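Local coordinates for endoglucanase (Clostridium thermocellum, PDB 2YIK), which probably hydrolyses internal beta-1,4-glucosidic bonds of cellulose, as a family 9 glycoside hydrolase, at residues F92-L100 and F170-A179. Residues are numbered along the deposited sequence; the frame is centred on the assembly and turned at random.
Sequences FISSNRSVL and FRDASGNVVA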
# COMPACT_ATOMS: atom_id res chain seq x y z
N PHE A 92 -25.93 -11.22 14.03
CA PHE A 92 -25.10 -10.03 14.16
C PHE A 92 -25.81 -8.85 13.53
O PHE A 92 -25.89 -7.78 14.12
CB PHE A 92 -23.75 -10.22 13.48
CG PHE A 92 -22.82 -9.08 13.70
CD1 PHE A 92 -22.06 -9.00 14.87
CD2 PHE A 92 -22.75 -8.04 12.78
CE1 PHE A 92 -21.25 -7.90 15.12
CE2 PHE A 92 -21.94 -6.93 13.02
CZ PHE A 92 -21.19 -6.86 14.19
N ILE A 93 -26.32 -9.04 12.31
CA ILE A 93 -27.04 -7.97 11.62
C ILE A 93 -28.28 -7.55 12.42
O ILE A 93 -28.57 -6.36 12.57
CB ILE A 93 -27.51 -8.42 10.21
CG1 ILE A 93 -26.30 -8.71 9.31
CG2 ILE A 93 -28.39 -7.35 9.58
CD1 ILE A 93 -25.38 -7.52 9.14
N SER A 94 -28.99 -8.54 12.96
CA SER A 94 -30.19 -8.29 13.74
C SER A 94 -29.92 -7.39 14.95
O SER A 94 -30.65 -6.43 15.19
CB SER A 94 -30.82 -9.62 14.18
OG SER A 94 -32.15 -9.44 14.62
N SER A 95 -28.86 -7.70 15.69
CA SER A 95 -28.50 -6.92 16.89
C SER A 95 -27.85 -5.57 16.60
O SER A 95 -27.91 -4.67 17.44
CB SER A 95 -27.53 -7.71 17.77
OG SER A 95 -28.11 -8.90 18.26
N ASN A 96 -27.23 -5.42 15.43
CA ASN A 96 -26.52 -4.18 15.10
C ASN A 96 -27.06 -3.33 13.95
O ASN A 96 -26.39 -2.40 13.50
CB ASN A 96 -25.05 -4.51 14.82
CG ASN A 96 -24.38 -5.18 16.00
OD1 ASN A 96 -24.20 -6.40 16.03
ND2 ASN A 96 -24.03 -4.38 17.01
N ARG A 97 -28.28 -3.63 13.52
CA ARG A 97 -28.89 -2.91 12.41
C ARG A 97 -28.87 -1.38 12.50
O ARG A 97 -28.60 -0.70 11.50
CB ARG A 97 -30.33 -3.39 12.22
CG ARG A 97 -30.98 -2.96 10.94
CD ARG A 97 -32.42 -3.46 10.89
NE ARG A 97 -32.48 -4.92 10.99
CZ ARG A 97 -32.25 -5.75 9.98
NH1 ARG A 97 -31.96 -5.26 8.78
NH2 ARG A 97 -32.30 -7.07 10.16
N SER A 98 -29.16 -0.83 13.68
CA SER A 98 -29.19 0.62 13.83
C SER A 98 -27.85 1.31 13.63
O SER A 98 -27.80 2.51 13.37
CB SER A 98 -29.79 1.01 15.19
OG SER A 98 -29.09 0.42 16.26
N VAL A 99 -26.75 0.56 13.74
CA VAL A 99 -25.43 1.13 13.53
C VAL A 99 -24.96 0.83 12.11
O VAL A 99 -24.35 1.67 11.46
CB VAL A 99 -24.40 0.61 14.57
CG1 VAL A 99 -22.97 0.91 14.11
CG2 VAL A 99 -24.64 1.29 15.91
N LEU A 100 -25.28 -0.37 11.63
CA LEU A 100 -24.89 -0.76 10.28
C LEU A 100 -25.73 -0.05 9.21
O LEU A 100 -25.24 0.21 8.11
CB LEU A 100 -25.07 -2.27 10.10
CG LEU A 100 -24.20 -3.22 10.94
CD1 LEU A 100 -24.69 -4.66 10.76
CD2 LEU A 100 -22.75 -3.09 10.50
N PHE A 170 -17.89 0.86 10.37
CA PHE A 170 -19.18 1.11 11.00
C PHE A 170 -18.99 1.19 12.51
O PHE A 170 -18.69 0.18 13.16
CB PHE A 170 -20.15 0.01 10.60
CG PHE A 170 -20.40 -0.07 9.12
CD1 PHE A 170 -19.51 -0.75 8.29
CD2 PHE A 170 -21.45 0.63 8.54
CE1 PHE A 170 -19.66 -0.74 6.91
CE2 PHE A 170 -21.61 0.65 7.15
CZ PHE A 170 -20.72 -0.03 6.34
N ARG A 171 -19.15 2.39 13.06
CA ARG A 171 -18.96 2.64 14.49
C ARG A 171 -20.24 3.12 15.17
O ARG A 171 -21.09 3.74 14.53
CB ARG A 171 -17.88 3.71 14.68
CG ARG A 171 -16.61 3.48 13.89
CD ARG A 171 -15.82 4.78 13.74
NE ARG A 171 -15.21 5.21 15.00
CZ ARG A 171 -14.70 6.43 15.20
NH1 ARG A 171 -14.74 7.34 14.24
NH2 ARG A 171 -14.15 6.73 16.37
N ASP A 172 -20.38 2.85 16.46
CA ASP A 172 -21.54 3.34 17.18
C ASP A 172 -21.23 4.81 17.49
O ASP A 172 -20.11 5.27 17.23
CB ASP A 172 -21.83 2.51 18.44
CG ASP A 172 -20.75 2.60 19.49
OD1 ASP A 172 -19.90 3.52 19.45
OD2 ASP A 172 -20.76 1.74 20.40
N ALA A 173 -22.21 5.54 18.01
CA ALA A 173 -22.03 6.97 18.28
C ALA A 173 -20.89 7.31 19.23
O ALA A 173 -20.41 8.43 19.22
CB ALA A 173 -23.34 7.58 18.79
N SER A 174 -20.46 6.35 20.04
CA SER A 174 -19.36 6.57 20.97
C SER A 174 -17.99 6.35 20.30
O SER A 174 -16.95 6.54 20.93
CB SER A 174 -19.47 5.63 22.16
OG SER A 174 -20.24 6.22 23.19
N GLY A 175 -18.01 5.93 19.05
CA GLY A 175 -16.77 5.70 18.33
C GLY A 175 -16.30 4.25 18.26
O GLY A 175 -15.35 3.95 17.53
N ASN A 176 -16.93 3.35 19.01
CA ASN A 176 -16.53 1.95 18.99
C ASN A 176 -16.83 1.30 17.65
O ASN A 176 -17.92 1.46 17.09
CB ASN A 176 -17.26 1.17 20.08
CG ASN A 176 -17.07 1.78 21.45
OD1 ASN A 176 -18.03 2.25 22.07
ND2 ASN A 176 -15.83 1.79 21.92
N VAL A 177 -15.84 0.57 17.12
CA VAL A 177 -16.01 -0.12 15.85
C VAL A 177 -16.89 -1.35 16.04
O VAL A 177 -16.64 -2.18 16.91
CB VAL A 177 -14.65 -0.57 15.26
CG1 VAL A 177 -14.88 -1.41 14.00
CG2 VAL A 177 -13.78 0.64 14.93
N VAL A 178 -17.92 -1.46 15.20
CA VAL A 178 -18.85 -2.57 15.26
C VAL A 178 -18.54 -3.57 14.14
O VAL A 178 -18.61 -4.79 14.34
CB VAL A 178 -20.30 -2.05 15.13
CG1 VAL A 178 -21.26 -3.20 14.87
CG2 VAL A 178 -20.70 -1.30 16.41
N ALA A 179 -18.18 -3.06 12.97
CA ALA A 179 -17.83 -3.89 11.83
C ALA A 179 -16.99 -3.08 10.85
O ALA A 179 -17.10 -1.85 10.77
CB ALA A 179 -19.09 -4.40 11.14
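F170 meets L100 where the helix 92-100 lies against one side of a beta hairpin, its two strands joined through the type I turn D172-G175. This is packing away from the annotated sites, joining helix 90-100 to the small antiparallel sheet of the family 9 domain. The two side chains cross at about a right angle: CD2 of L100 reaches CB of F170 at 4.0 Å, while the carbonyl O of V99 sits at the edge of the F170 ring, near its plane. The CB of R171 points away from the helix, yet CG1 of V99 packs against the carbonyl O of R171 at 3.4 Å. The R171 guanidinium serves the hairpin, R171 NE donating to G175 O at 2.8 Å, nearly in the guanidinium plane, and R171 NH1 forms a salt bridge with D246 of helix 238-257, which packs on the hairpin through V177 as well. Alongside D172 runs the other branch of V99, CG2, 4.0 Å from the aspartate CB. D172 OD1 weakly accepts from the backbone N of S174 and N176, two bonds that tie the aspartate to the turn backbone. V178 then points back to the helix and, with A179, faces F170 in a classic beta bulge. V178 CG2 meets V99 CG1 at 3.9 Å; the other V178 methyl, CG1, anti to the backbone N (chi1 167°), packs on F92 CZ and against N96. The CB of A179 packs 3.9 Å from CD2 of L100. F92 turns its ring edge to the carbonyl O of V178, CZ lying 3.3 Å from that oxygen.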